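Local coordinates for uncharacterized protein (Bacteroides fragilis, PDB 3NNG), which is of unknown function but carries an F5/8 type C domain with a bound calcium ion, a fold that in many relatives binds carbohydrates or other ligands, at residues E61-T66 / R139-T144; F52-A57 / D146-F151; T75-T80 / L113-F118; V98-E103 / P130-V135. The protein carries 1 engineered substitution. One frame throughout, in Å; residues are numbered along the deposited sequence.

In the fold
Following the chain from its N terminus, strand 51-54 and helix 56-59 come first, and interaction 2 returns to them from 146-151, closing the longest loop. Within that loop, interaction 1 pairs 61-66 with 139-144, and interactions 3 and 4 both lie inside the span it encloses. These last two cross: 75-80 is followed by 98-103, then 113-118, then 130-135. Interactions 1 and 4 share the long broken strand 124-144, interaction 4 at its corner and interaction 1 further along. Ile140 packs on Phe77 of interaction 3, whose Thr75 touches Pro131 of interaction 4, while Cys62 touches Thr53 and Trp54 of interaction 2, tying all four into one domain.

Interaction 1 of 4, residues E61-T66 / R139-T144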
loop_
_atom_site.group_PDB
_atom_site.type_symbol
_atom_site.label_atom_id
_atom_site.label_comp_id
_atom_site.label_asym_id
_atom_site.label_seq_id
_atom_site.Cartn_x
_atom_site.Cartn_y
_atom_site.Cartn_z
ATOM N N GLU A 61 -9.679 12.765 -0.698
ATOM C CA GLU A 61 -8.573 11.949 -1.168
ATOM C C GLU A 61 -8.290 10.837 -0.179
ATOM O O GLU A 61 -8.700 10.906 0.982
ATOM C CB GLU A 61 -7.325 12.803 -1.381
ATOM C CG GLU A 61 -6.812 13.436 -0.103
ATOM C CD GLU A 61 -5.704 14.438 -0.367
ATOM O OE1 GLU A 61 -5.935 15.378 -1.163
ATOM O OE2 GLU A 61 -4.612 14.281 0.218
ATOM N N CYS A 62 -7.571 9.817 -0.636
ATOM C CA CYS A 62 -7.307 8.644 0.198
ATOM C C CYS A 62 -6.079 7.918 -0.320
ATOM O O CYS A 62 -6.125 7.293 -1.387
ATOM C CB CYS A 62 -8.511 7.700 0.171
ATOM S SG CYS A 62 -8.346 6.256 1.270
ATOM N N TRP A 63 -4.976 7.999 0.417
ATOM C CA TRP A 63 -3.723 7.441 -0.095
ATOM C C TRP A 63 -2.694 7.128 0.996
ATOM O O TRP A 63 -2.759 7.657 2.114
ATOM C CB TRP A 63 -3.128 8.360 -1.171
ATOM C CG TRP A 63 -2.903 9.780 -0.702
ATOM C CD1 TRP A 63 -3.748 10.844 -0.866
ATOM C CD2 TRP A 63 -1.765 10.279 0.019
ATOM N NE1 TRP A 63 -3.209 11.972 -0.288
ATOM C CE2 TRP A 63 -1.991 11.652 0.257
ATOM C CE3 TRP A 63 -0.581 9.695 0.497
ATOM C CZ2 TRP A 63 -1.075 12.450 0.949
ATOM C CZ3 TRP A 63 0.328 10.490 1.184
ATOM C CH2 TRP A 63 0.076 11.852 1.400
ATOM N N TRP A 64 -1.766 6.241 0.661
ATOM C CA TRP A 64 -0.680 5.857 1.549
ATOM C C TRP A 64 0.611 5.896 0.723
ATOM O O TRP A 64 0.624 5.515 -0.448
ATOM C CB TRP A 64 -0.947 4.468 2.155
ATOM C CG TRP A 64 0.112 3.961 3.129
ATOM C CD1 TRP A 64 0.055 3.958 4.513
ATOM C CD2 TRP A 64 1.359 3.341 2.782
ATOM N NE1 TRP A 64 1.197 3.375 5.032
ATOM C CE2 TRP A 64 2.016 3.007 3.996
ATOM C CE3 TRP A 64 1.984 3.039 1.562
ATOM C CZ2 TRP A 64 3.266 2.397 4.016
ATOM C CZ3 TRP A 64 3.236 2.428 1.584
ATOM C CH2 TRP A 64 3.862 2.111 2.805
ATOM N N ASN A 65 1.688 6.382 1.324
ATOM C CA ASN A 65 2.898 6.712 0.576
ATOM C C ASN A 65 4.121 6.257 1.345
ATOM O O ASN A 65 4.135 6.331 2.579
ATOM C CB ASN A 65 2.977 8.226 0.357
ATOM C CG ASN A 65 4.127 8.636 -0.551
ATOM O OD1 ASN A 65 5.267 8.816 -0.103
ATOM N ND2 ASN A 65 3.831 8.792 -1.830
ATOM N N THR A 66 5.136 5.775 0.628
ATOM C CA THR A 66 6.417 5.465 1.250
ATOM C C THR A 66 7.597 6.010 0.441
ATOM O O THR A 66 7.654 5.868 -0.790
ATOM C CB THR A 66 6.602 3.940 1.502
ATOM O OG1 THR A 66 7.865 3.707 2.142
ATOM C CG2 THR A 66 6.552 3.153 0.187
ATOM N N ARG A 139 3.286 5.469 -4.070
ATOM C CA ARG A 139 1.998 5.892 -3.512
ATOM C C ARG A 139 0.869 4.996 -3.992
ATOM O O ARG A 139 0.795 4.658 -5.178
ATOM C CB ARG A 139 1.669 7.349 -3.866
ATOM C CG ARG A 139 0.396 7.875 -3.146
ATOM C CD ARG A 139 0.298 9.417 -3.167
ATOM N NE ARG A 139 1.477 10.054 -2.579
ATOM C CZ ARG A 139 1.519 11.326 -2.171
ATOM N NH1 ARG A 139 0.449 12.104 -2.274
ATOM N NH2 ARG A 139 2.636 11.829 -1.660
ATOM N N ILE A 140 -0.020 4.626 -3.076
ATOM C CA ILE A 140 -1.240 3.944 -3.466
ATOM C C ILE A 140 -2.478 4.804 -3.194
ATOM O O ILE A 140 -2.806 5.094 -2.045
ATOM C CB ILE A 140 -1.345 2.531 -2.822
ATOM C CG1 ILE A 140 -2.636 1.828 -3.244
ATOM C CG2 ILE A 140 -1.217 2.600 -1.306
ATOM C CD1 ILE A 140 -2.666 0.332 -2.886
ATOM N N ASN A 141 -3.146 5.231 -4.264
ATOM C CA ASN A 141 -4.395 5.981 -4.156
ATOM C C ASN A 141 -5.572 5.013 -4.115
ATOM O O ASN A 141 -5.864 4.345 -5.122
ATOM C CB ASN A 141 -4.546 6.945 -5.339
ATOM C CG ASN A 141 -3.525 8.074 -5.299
ATOM O OD1 ASN A 141 -3.396 8.761 -4.285
ATOM N ND2 ASN A 141 -2.787 8.265 -6.396
ATOM N N CYS A 142 -6.224 4.927 -2.951
ATOM C CA CYS A 142 -7.300 3.977 -2.724
ATOM C C CYS A 142 -8.592 4.536 -3.280
ATOM O O CYS A 142 -9.027 5.611 -2.877
ATOM C CB CYS A 142 -7.427 3.658 -1.226
ATOM S SG CYS A 142 -5.856 2.972 -0.582
ATOM N N LEU A 143 -9.175 3.809 -4.227
ATOM C CA LEU A 143 -10.383 4.248 -4.920
ATOM C C LEU A 143 -11.666 3.785 -4.231
ATOM O O LEU A 143 -12.545 4.598 -3.943
ATOM C CB LEU A 143 -10.358 3.794 -6.387
ATOM C CG LEU A 143 -9.155 4.332 -7.170
ATOM C CD1 LEU A 143 -9.112 3.748 -8.583
ATOM C CD2 LEU A 143 -9.154 5.872 -7.206
ATOM N N THR A 144 -11.788 2.484 -3.974
ATOM C CA THR A 144 -12.935 1.997 -3.226
ATOM C C THR A 144 -12.462 1.006 -2.159
ATOM O O THR A 144 -11.431 0.366 -2.335
ATOM C CB THR A 144 -13.989 1.311 -4.146
ATOM O OG1 THR A 144 -13.405 0.153 -4.751
ATOM C CG2 THR A 144 -14.486 2.267 -5.245
HETATM O O HOH W 1 -7.647 7.654 -4.139
#
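The carbonyl oxygen of Cys62 is gripped twice: Cys142 N donates to Cys62 O over 2.8 Å, and a water molecule donates to Cys62 O at 3.2 Å. The same water also donates to Cys142 O. From there strand 63-66 runs antiparallel to strand 139-144, and Trp64 and Ile140 form a hydrogen-bonded pair, with Ile140 N to Trp64 O at 2.8 Å and nearly straight (168°). On the face carrying Trp63, Asn65, Arg139 and Asn141, the guanidinium of Arg139 lies flat over the six-membered ring of Trp63, planes 10° apart and Arg139 CZ 3.7 Å from the ring centroid, a cation-pi stack. A bend at chi3 (-57°) folds the arginine back over the indole. Trp63 suits the place because its broad ring receives the cation while Trp63 NE1 gives Glu61 OE2 a bond of 2.7 Å, in the ring plane but from above the carboxylate plane, which should help fix the ring's rotation. On the other face Ile140 CG2 packs against Trp64 CB (3.9 Å), apolar groups suited to a buried side that Phe151 also lines. Antiparallel pairing of this kind builds the F5/8 type C beta-sandwich.

Interaction 2 of 4, residues F52-A57 / D146-F151; sequences FTWGVA and DNYTGF
Asp146, against Val56 and Ala57, and Tyr148, against Phe52 and Trp54, lose the most surface where strand 52-54 runs antiparallel to strand 148-151 in the beta-sandwich of this F5/8 type C domain. Asp146 sits just ahead of the second strand and meets the start of helix 56-59, which has Gly55 at its N-cap position. Its carbonyl accepts from the first turn, Ala57 N to Asp146 O at 2.8 Å, in the carbonyl plane and on a lone pair. Asp146 CB lies against Val56 CG2 at 3.4 Å, while the carboxylate carbon rests on the methyl of Ala57, a residue small enough for so close an approach. Gly55 is apt for the same reason: a side chain there would run into the backbone of Asp146 and Asn147, and Gly55 N reaches Asn147 O from above the carbonyl plane (2.7 Å). Tyr148, its CG anti to the carbonyl carbon (chi1 -58°), lies alongside Trp54 and points the same way, the rings inclined at 40°; the edge of its ring comes near Thr53 O. Between the strands, Thr53 and Thr149 form the hydrogen-bonded pair, and Thr149 OG1 is hydrogen-bonded to Tyr89 O. Gly150 lets the strands close in where Phe52 leans over: Phe52 CZ presses on Tyr148 CB at 3.6 Å, and Thr149 O stands over one face of the Phe52 ring, 3.5 Å from Phe52 CD1.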
loop_
_atom_site.group_PDB
_atom_site.type_symbol
_atom_site.label_atom_id
_atom_site.label_comp_id
_atom_site.label_asym_id
_atom_site.label_seq_id
_atom_site.Cartn_x
_atom_site.Cartn_y
_atom_site.Cartn_z
ATOM N N PHE A 52 -5.728 3.185 8.807
ATOM C CA PHE A 52 -7.149 3.298 8.517
ATOM C C PHE A 52 -7.464 4.763 8.333
ATOM O O PHE A 52 -6.903 5.606 9.025
ATOM C CB PHE A 52 -7.999 2.687 9.639
ATOM C CG PHE A 52 -9.440 2.469 9.255
ATOM C CD1 PHE A 52 -9.800 1.401 8.429
ATOM C CD2 PHE A 52 -10.437 3.323 9.716
ATOM C CE1 PHE A 52 -11.146 1.193 8.063
ATOM C CE2 PHE A 52 -11.790 3.119 9.367
ATOM C CZ PHE A 52 -12.141 2.057 8.532
ATOM N N THR A 53 -8.349 5.074 7.398
ATOM C CA THR A 53 -8.594 6.468 7.075
ATOM C C THR A 53 -9.960 6.687 6.435
ATOM O O THR A 53 -10.720 5.741 6.210
ATOM C CB THR A 53 -7.519 6.952 6.091
ATOM O OG1 THR A 53 -7.655 8.355 5.850
ATOM C CG2 THR A 53 -7.644 6.186 4.787
ATOM N N TRP A 54 -10.260 7.949 6.154
ATOM C CA TRP A 54 -11.419 8.327 5.362
ATOM C C TRP A 54 -11.173 7.979 3.901
ATOM O O TRP A 54 -10.055 8.155 3.398
ATOM C CB TRP A 54 -11.646 9.837 5.466
ATOM C CG TRP A 54 -12.262 10.262 6.749
ATOM C CD1 TRP A 54 -13.597 10.331 7.026
ATOM C CD2 TRP A 54 -11.584 10.692 7.931
ATOM N NE1 TRP A 54 -13.792 10.761 8.309
ATOM C CE2 TRP A 54 -12.571 11.001 8.892
ATOM C CE3 TRP A 54 -10.236 10.843 8.280
ATOM C CZ2 TRP A 54 -12.263 11.451 10.177
ATOM C CZ3 TRP A 54 -9.924 11.291 9.555
ATOM C CH2 TRP A 54 -10.935 11.582 10.491
ATOM N N GLY A 55 -12.220 7.500 3.226
ATOM C CA GLY A 55 -12.179 7.212 1.799
ATOM C C GLY A 55 -12.257 8.489 0.982
ATOM O O GLY A 55 -12.401 9.562 1.549
ATOM N N VAL A 56 -12.149 8.391 -0.341
ATOM C CA VAL A 56 -12.160 9.585 -1.189
ATOM C C VAL A 56 -13.464 10.370 -1.128
ATOM O O VAL A 56 -13.467 11.572 -1.375
ATOM C CB VAL A 56 -11.881 9.271 -2.664
ATOM C CG1 VAL A 56 -10.476 8.711 -2.848
ATOM C CG2 VAL A 56 -12.922 8.286 -3.209
ATOM N N ALA A 57 -14.574 9.697 -0.837
ATOM C CA ALA A 57 -15.879 10.349 -0.932
ATOM C C ALA A 57 -16.066 11.365 0.176
ATOM O O ALA A 57 -16.677 12.415 -0.023
ATOM C CB ALA A 57 -16.992 9.320 -0.872
ATOM N N ASP A 146 -15.096 4.029 -0.930
ATOM C CA ASP A 146 -14.855 5.473 -0.870
ATOM C C ASP A 146 -15.319 6.153 0.417
ATOM O O ASP A 146 -15.209 7.373 0.560
ATOM C CB ASP A 146 -15.402 6.201 -2.112
ATOM C CG ASP A 146 -16.918 6.134 -2.236
ATOM O OD1 ASP A 146 -17.621 5.776 -1.263
ATOM O OD2 ASP A 146 -17.407 6.451 -3.339
ATOM N N ASN A 147 -15.830 5.370 1.359
ATOM C CA ASN A 147 -16.223 5.951 2.637
ATOM C C ASN A 147 -15.106 5.853 3.679
ATOM O O ASN A 147 -14.688 6.866 4.247
ATOM C CB ASN A 147 -17.556 5.384 3.156
ATOM C CG ASN A 147 -17.579 3.859 3.214
ATOM O OD1 ASN A 147 -16.699 3.178 2.675
ATOM N ND2 ASN A 147 -18.597 3.315 3.877
ATOM N N TYR A 148 -14.636 4.635 3.922
ATOM C CA TYR A 148 -13.517 4.396 4.826
ATOM C C TYR A 148 -12.768 3.181 4.318
ATOM O O TYR A 148 -13.379 2.261 3.789
ATOM C CB TYR A 148 -14.008 4.142 6.252
ATOM C CG TYR A 148 -14.846 5.273 6.828
ATOM C CD1 TYR A 148 -16.221 5.305 6.640
ATOM C CD2 TYR A 148 -14.259 6.298 7.562
ATOM C CE1 TYR A 148 -16.995 6.323 7.165
ATOM C CE2 TYR A 148 -15.024 7.334 8.089
ATOM C CZ TYR A 148 -16.393 7.339 7.884
ATOM O OH TYR A 148 -17.167 8.354 8.392
ATOM N N THR A 149 -11.446 3.174 4.463
ATOM C CA THR A 149 -10.671 1.986 4.137
ATOM C C THR A 149 -9.270 2.069 4.760
ATOM O O THR A 149 -8.949 3.019 5.488
ATOM C CB THR A 149 -10.616 1.753 2.580
ATOM O OG1 THR A 149 -10.107 0.444 2.284
ATOM C CG2 THR A 149 -9.747 2.803 1.880
ATOM N N GLY A 150 -8.440 1.072 4.469
ATOM C CA GLY A 150 -7.079 1.036 4.969
ATOM C C GLY A 150 -6.506 -0.349 4.743
ATOM O O GLY A 150 -7.062 -1.123 3.972
ATOM N N PHE A 151 -5.406 -0.665 5.417
ATOM C CA PHE A 151 -4.850 -2.013 5.352
ATOM C C PHE A 151 -3.837 -2.231 6.461
ATOM O O PHE A 151 -3.208 -1.284 6.926
ATOM C CB PHE A 151 -4.260 -2.337 3.970
ATOM C CG PHE A 151 -3.432 -1.219 3.367
ATOM C CD1 PHE A 151 -3.862 -0.563 2.222
ATOM C CD2 PHE A 151 -2.210 -0.854 3.925
ATOM C CE1 PHE A 151 -3.103 0.458 1.654
ATOM C CE2 PHE A 151 -1.446 0.155 3.373
ATOM C CZ PHE A 151 -1.893 0.828 2.230
#

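Interaction 3 of 4, residues T75-T80 / L113-F118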
loop_
_atom_site.group_PDB
_atom_site.type_symbol
_atom_site.label_atom_id
_atom_site.label_comp_id
_atom_site.label_asym_id
_atom_site.label_seq_id
_atom_site.Cartn_x
_atom_site.Cartn_y
_atom_site.Cartn_z
ATOM N N THR A 75 8.509 -5.209 -8.559
ATOM C CA THR A 75 7.810 -6.262 -9.300
ATOM C C THR A 75 6.328 -6.384 -8.926
ATOM O O THR A 75 5.542 -6.989 -9.646
ATOM C CB THR A 75 8.512 -7.643 -9.163
ATOM O OG1 THR A 75 7.908 -8.572 -10.070
ATOM C CG2 THR A 75 8.398 -8.187 -7.740
ATOM N N GLY A 76 5.941 -5.796 -7.807
ATOM C CA GLY A 76 4.544 -5.816 -7.418
ATOM C C GLY A 76 4.410 -5.383 -5.979
ATOM O O GLY A 76 5.399 -5.000 -5.354
ATOM N N PHE A 77 3.191 -5.445 -5.445
ATOM C CA PHE A 77 2.995 -5.174 -4.038
ATOM C C PHE A 77 1.875 -6.065 -3.515
ATOM O O PHE A 77 1.212 -6.776 -4.281
ATOM C CB PHE A 77 2.665 -3.691 -3.822
ATOM C CG PHE A 77 1.319 -3.300 -4.330
ATOM C CD1 PHE A 77 1.121 -3.031 -5.678
ATOM C CD2 PHE A 77 0.243 -3.219 -3.469
ATOM C CE1 PHE A 77 -0.134 -2.677 -6.155
ATOM C CE2 PHE A 77 -1.013 -2.879 -3.929
ATOM C CZ PHE A 77 -1.203 -2.600 -5.278
ATOM N N SER A 78 1.664 -6.025 -2.207
ATOM C CA SER A 78 0.607 -6.804 -1.595
ATOM C C SER A 78 0.014 -6.050 -0.431
ATOM O O SER A 78 0.717 -5.308 0.269
ATOM C CB SER A 78 1.148 -8.145 -1.103
ATOM O OG SER A 78 1.915 -7.961 0.073
ATOM N N VAL A 79 -1.284 -6.265 -0.219
ATOM C CA VAL A 79 -2.003 -5.658 0.886
ATOM C C VAL A 79 -2.836 -6.738 1.578
ATOM O O VAL A 79 -3.153 -7.768 0.975
ATOM C CB VAL A 79 -2.887 -4.471 0.398
ATOM C CG1 VAL A 79 -2.010 -3.363 -0.184
ATOM C CG2 VAL A 79 -3.903 -4.927 -0.652
ATOM N N THR A 80 -3.158 -6.511 2.851
ATOM C CA THR A 80 -4.035 -7.399 3.615
ATOM C C THR A 80 -5.356 -6.692 3.911
ATOM O O THR A 80 -5.560 -5.547 3.498
ATOM C CB THR A 80 -3.396 -7.785 4.967
ATOM O OG1 THR A 80 -3.183 -6.599 5.746
ATOM C CG2 THR A 80 -2.039 -8.500 4.751
ATOM N N LEU A 113 -5.878 -1.556 -9.924
ATOM C CA LEU A 113 -5.753 -2.851 -9.266
ATOM C C LEU A 113 -7.024 -3.114 -8.458
ATOM O O LEU A 113 -7.501 -2.225 -7.741
ATOM C CB LEU A 113 -4.523 -2.907 -8.354
ATOM C CG LEU A 113 -3.116 -2.746 -8.963
ATOM C CD1 LEU A 113 -2.960 -3.582 -10.222
ATOM C CD2 LEU A 113 -2.835 -1.311 -9.271
ATOM N N THR A 114 -7.565 -4.329 -8.595
ATOM C CA THR A 114 -8.788 -4.745 -7.919
ATOM C C THR A 114 -8.505 -5.935 -7.014
ATOM O O THR A 114 -7.739 -6.822 -7.378
ATOM C CB THR A 114 -9.867 -5.161 -8.935
ATOM O OG1 THR A 114 -10.289 -4.011 -9.673
ATOM C CG2 THR A 114 -11.063 -5.771 -8.228
ATOM N N PHE A 115 -9.119 -5.955 -5.839
ATOM C CA PHE A 115 -8.889 -7.022 -4.873
ATOM C C PHE A 115 -10.187 -7.748 -4.575
ATOM O O PHE A 115 -11.251 -7.142 -4.598
ATOM C CB PHE A 115 -8.296 -6.445 -3.581
ATOM C CG PHE A 115 -7.003 -5.722 -3.802
ATOM C CD1 PHE A 115 -5.813 -6.428 -3.938
ATOM C CD2 PHE A 115 -6.979 -4.346 -3.934
ATOM C CE1 PHE A 115 -4.638 -5.766 -4.177
ATOM C CE2 PHE A 115 -5.787 -3.681 -4.175
ATOM C CZ PHE A 115 -4.625 -4.387 -4.291
ATOM N N ARG A 116 -10.097 -9.045 -4.300
ATOM C CA ARG A 116 -11.267 -9.817 -3.881
ATOM C C ARG A 116 -11.395 -9.767 -2.364
ATOM O O ARG A 116 -10.574 -9.159 -1.677
ATOM C CB ARG A 116 -11.143 -11.282 -4.307
ATOM C CG ARG A 116 -10.384 -11.523 -5.602
ATOM C CD ARG A 116 -10.774 -12.867 -6.213
ATOM N NE ARG A 116 -9.723 -13.460 -7.040
ATOM C CZ ARG A 116 -9.163 -12.875 -8.099
ATOM N NH1 ARG A 116 -9.539 -11.657 -8.474
ATOM N NH2 ARG A 116 -8.218 -13.510 -8.781
ATOM N N ASN A 117 -12.419 -10.424 -1.839
ATOM C CA ASN A 117 -12.546 -10.574 -0.398
ATOM C C ASN A 117 -11.307 -11.235 0.191
ATOM O O ASN A 117 -10.852 -12.279 -0.286
ATOM C CB ASN A 117 -13.802 -11.362 -0.043
ATOM C CG ASN A 117 -15.068 -10.604 -0.389
ATOM O OD1 ASN A 117 -15.016 -9.432 -0.771
ATOM N ND2 ASN A 117 -16.211 -11.266 -0.261
ATOM N N PHE A 118 -10.755 -10.609 1.223
ATOM C CA PHE A 118 -9.576 -11.137 1.877
ATOM C C PHE A 118 -9.918 -12.391 2.684
ATOM O O PHE A 118 -11.041 -12.544 3.158
ATOM C CB PHE A 118 -8.943 -10.064 2.764
ATOM C CG PHE A 118 -8.367 -8.914 1.985
ATOM C CD1 PHE A 118 -7.052 -8.956 1.533
ATOM C CD2 PHE A 118 -9.150 -7.815 1.666
ATOM C CE1 PHE A 118 -6.523 -7.903 0.792
ATOM C CE2 PHE A 118 -8.629 -6.767 0.931
ATOM C CZ PHE A 118 -7.309 -6.816 0.484
#
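Hydrophobic core packing inside the beta-sandwich of the F5/8 type C domain joins strand 71-79 to the end of strand 107-114 and the loop that follows it. Backbones here stay well apart, so large side chains must span the gap, and phenylalanine is the right type to do so: Phe77 reaches from the strand, Phe115 and Phe118 from the loop. Val79 CG2, held between the backbone N and the carbonyl carbon while CG1 is anti to the latter (chi1 -63°), sits over the face of the Phe115 ring as a CH-pi contact, 3.9 Å from the ring centroid and 21° off the normal. A branched residue fits because one methyl can cover the ring while the other, Val79 CG1, lies at the edge of Phe77. The Phe77 ring in turn meets the rim of Phe115, Phe77 CE2 to Phe115 CZ being 3.9 Å, and has Leu113 CG near its own plane, 4.1 Å from Phe77 CE1. Ile96 touches both Phe77 and Leu113, extending the apolar cluster to strand 93-100. Toward the calcium end, Thr80 OG1 takes weak hydrogen bonds from the backbone N of Ala152 and of Glu153, both residues of the metal site. The Phe118 ring is held between two pieces of backbone: Thr80 C over one face, Arg116 O over the opposite one, and Val79 O approaches its edge, 3.4 Å from Phe118 CE1.

Interaction 4 of 4, residues V98-E103 / P130-V135; sequences VRKEGE and PPIPNV
With CG1 of Val98 anti to its carbonyl carbon (chi1 -60°), CG2 is left to face Ile132, and Val98 CG2 meets Ile132 CD1 at 3.9 Å. Ile132 extends its own chain, which carries CD1 that far. Val98 CB also lies 4.0 Å from Val135 CG2, the two valines crossing at about a right angle; compact branched residues suit this junction between strand 93-100 and the corner of strand 124-144. Beyond it, Lys100 and Val135 form an antiparallel non-hydrogen-bonded pair, and the lysine side chain, bent at chi3 and chi4, passes Pro133 O, Lys100 CE coming to 3.2 Å. Glu101 N donates to Asn134 O over 2.8 Å at 158°, while Lys100 CA adds a CA-H...O contact to Asn134 O at 3.1 Å. Asn134, whose positive phi (59°) asparagine tolerates better than most residues, forms a G1 beta bulge with Val135 opposite Val72. Lys100 to Glu103 is a type II turn with Gly102 at positive phi, braced by Arg99 NH1 to Glu103 O at 2.6 Å; Arg99 NE forms a salt bridge with Glu137. The chemistry implies a small apolar cluster of Val98, Ile132 and Val135 inside, whereas one backbone hydrogen bond between the segments holds the more exposed corner.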
loop_
_atom_site.group_PDB
_atom_site.type_symbol
_atom_site.label_atom_id
_atom_site.label_comp_id
_atom_site.label_asym_id
_atom_site.label_seq_id
_atom_site.Cartn_x
_atom_site.Cartn_y
_atom_site.Cartn_z
ATOM N N VAL A 98 4.406 5.830 -8.823
ATOM C CA VAL A 98 5.772 5.750 -8.306
ATOM C C VAL A 98 6.593 6.916 -8.820
ATOM O O VAL A 98 6.243 7.542 -9.823
ATOM C CB VAL A 98 6.469 4.441 -8.720
ATOM C CG1 VAL A 98 5.695 3.236 -8.186
ATOM C CG2 VAL A 98 6.558 4.359 -10.233
ATOM N N ARG A 99 7.678 7.207 -8.111
ATOM C CA ARG A 99 8.659 8.194 -8.540
ATOM C C ARG A 99 10.017 7.492 -8.558
ATOM O O ARG A 99 10.421 6.864 -7.579
ATOM C CB ARG A 99 8.681 9.385 -7.572
ATOM C CG ARG A 99 9.364 10.636 -8.110
ATOM C CD ARG A 99 9.420 11.730 -7.047
ATOM N NE ARG A 99 9.977 11.228 -5.788
ATOM C CZ ARG A 99 11.272 11.015 -5.560
ATOM N NH1 ARG A 99 12.172 11.263 -6.508
ATOM N NH2 ARG A 99 11.669 10.538 -4.379
ATOM N N LYS A 100 10.714 7.573 -9.678
ATOM C CA LYS A 100 12.010 6.929 -9.776
ATOM C C LYS A 100 13.065 7.829 -9.151
ATOM O O LYS A 100 12.904 9.054 -9.117
ATOM C CB LYS A 100 12.326 6.570 -11.233
ATOM C CG LYS A 100 11.385 5.489 -11.784
ATOM C CD LYS A 100 11.333 5.473 -13.307
ATOM C CE LYS A 100 12.211 4.366 -13.893
ATOM N NZ LYS A 100 11.588 3.725 -15.094
ATOM N N GLU A 101 14.124 7.214 -8.630
ATOM C CA GLU A 101 15.211 7.946 -7.992
ATOM C C GLU A 101 15.785 9.001 -8.925
ATOM O O GLU A 101 15.990 8.742 -10.102
ATOM C CB GLU A 101 16.316 6.995 -7.555
ATOM C CG GLU A 101 17.488 7.701 -6.888
ATOM C CD GLU A 101 18.414 6.740 -6.163
ATOM O OE1 GLU A 101 18.931 5.804 -6.815
ATOM O OE2 GLU A 101 18.619 6.921 -4.940
ATOM N N GLY A 102 16.037 10.192 -8.393
ATOM C CA GLY A 102 16.562 11.284 -9.193
ATOM C C GLY A 102 15.519 12.021 -10.011
ATOM O O GLY A 102 15.821 13.039 -10.634
ATOM N N GLU A 103 14.286 11.523 -10.023
ATOM C CA GLU A 103 13.237 12.197 -10.797
ATOM C C GLU A 103 12.309 13.002 -9.908
ATOM O O GLU A 103 12.100 12.652 -8.747
ATOM C CB GLU A 103 12.413 11.186 -11.576
ATOM C CG GLU A 103 13.244 10.104 -12.200
ATOM C CD GLU A 103 13.115 10.094 -13.692
ATOM O OE1 GLU A 103 12.125 9.519 -14.195
ATOM O OE2 GLU A 103 14.000 10.671 -14.355
ATOM N N PRO A 130 6.080 -4.453 -16.854
ATOM C CA PRO A 130 7.256 -5.159 -16.332
ATOM C C PRO A 130 7.641 -4.481 -15.031
ATOM O O PRO A 130 7.102 -3.410 -14.748
ATOM C CB PRO A 130 8.340 -4.861 -17.376
ATOM C CG PRO A 130 7.629 -4.392 -18.571
ATOM C CD PRO A 130 6.392 -3.713 -18.084
ATOM N N PRO A 131 8.559 -5.072 -14.259
ATOM C CA PRO A 131 8.975 -4.406 -13.020
ATOM C C PRO A 131 9.488 -2.990 -13.312
ATOM O O PRO A 131 10.092 -2.756 -14.369
ATOM C CB PRO A 131 10.122 -5.292 -12.510
ATOM C CG PRO A 131 9.946 -6.619 -13.212
ATOM C CD PRO A 131 9.353 -6.283 -14.545
ATOM N N ILE A 132 9.256 -2.062 -12.386
ATOM C CA ILE A 132 9.726 -0.692 -12.560
ATOM C C ILE A 132 11.029 -0.444 -11.815
ATOM O O ILE A 132 11.052 -0.430 -10.588
ATOM C CB ILE A 132 8.696 0.330 -12.073
ATOM C CG1 ILE A 132 7.341 0.096 -12.755
ATOM C CG2 ILE A 132 9.219 1.754 -12.319
ATOM C CD1 ILE A 132 6.217 0.958 -12.186
ATOM N N PRO A 133 12.119 -0.225 -12.561
ATOM C CA PRO A 133 13.455 -0.013 -11.979
ATOM C C PRO A 133 13.580 1.307 -11.217
ATOM O O PRO A 133 12.923 2.286 -11.574
ATOM C CB PRO A 133 14.380 -0.000 -13.203
ATOM C CG PRO A 133 13.580 -0.649 -14.319
ATOM C CD PRO A 133 12.154 -0.259 -14.034
ATOM N N ASN A 134 14.400 1.308 -10.168
ATOM C CA ASN A 134 14.746 2.518 -9.398
ATOM C C ASN A 134 13.584 3.266 -8.742
ATOM O O ASN A 134 13.597 4.497 -8.665
ATOM C CB ASN A 134 15.570 3.506 -10.241
ATOM C CG ASN A 134 16.677 2.828 -11.054
ATOM O OD1 ASN A 134 17.450 2.021 -10.538
ATOM N ND2 ASN A 134 16.758 3.175 -12.335
ATOM N N VAL A 135 12.576 2.544 -8.260
ATOM C CA VAL A 135 11.487 3.215 -7.556
ATOM C C VAL A 135 12.001 3.760 -6.226
ATOM O O VAL A 135 12.480 2.996 -5.384
ATOM C CB VAL A 135 10.283 2.288 -7.332
ATOM C CG1 VAL A 135 9.311 2.924 -6.362
ATOM C CG2 VAL A 135 9.579 1.981 -8.679
#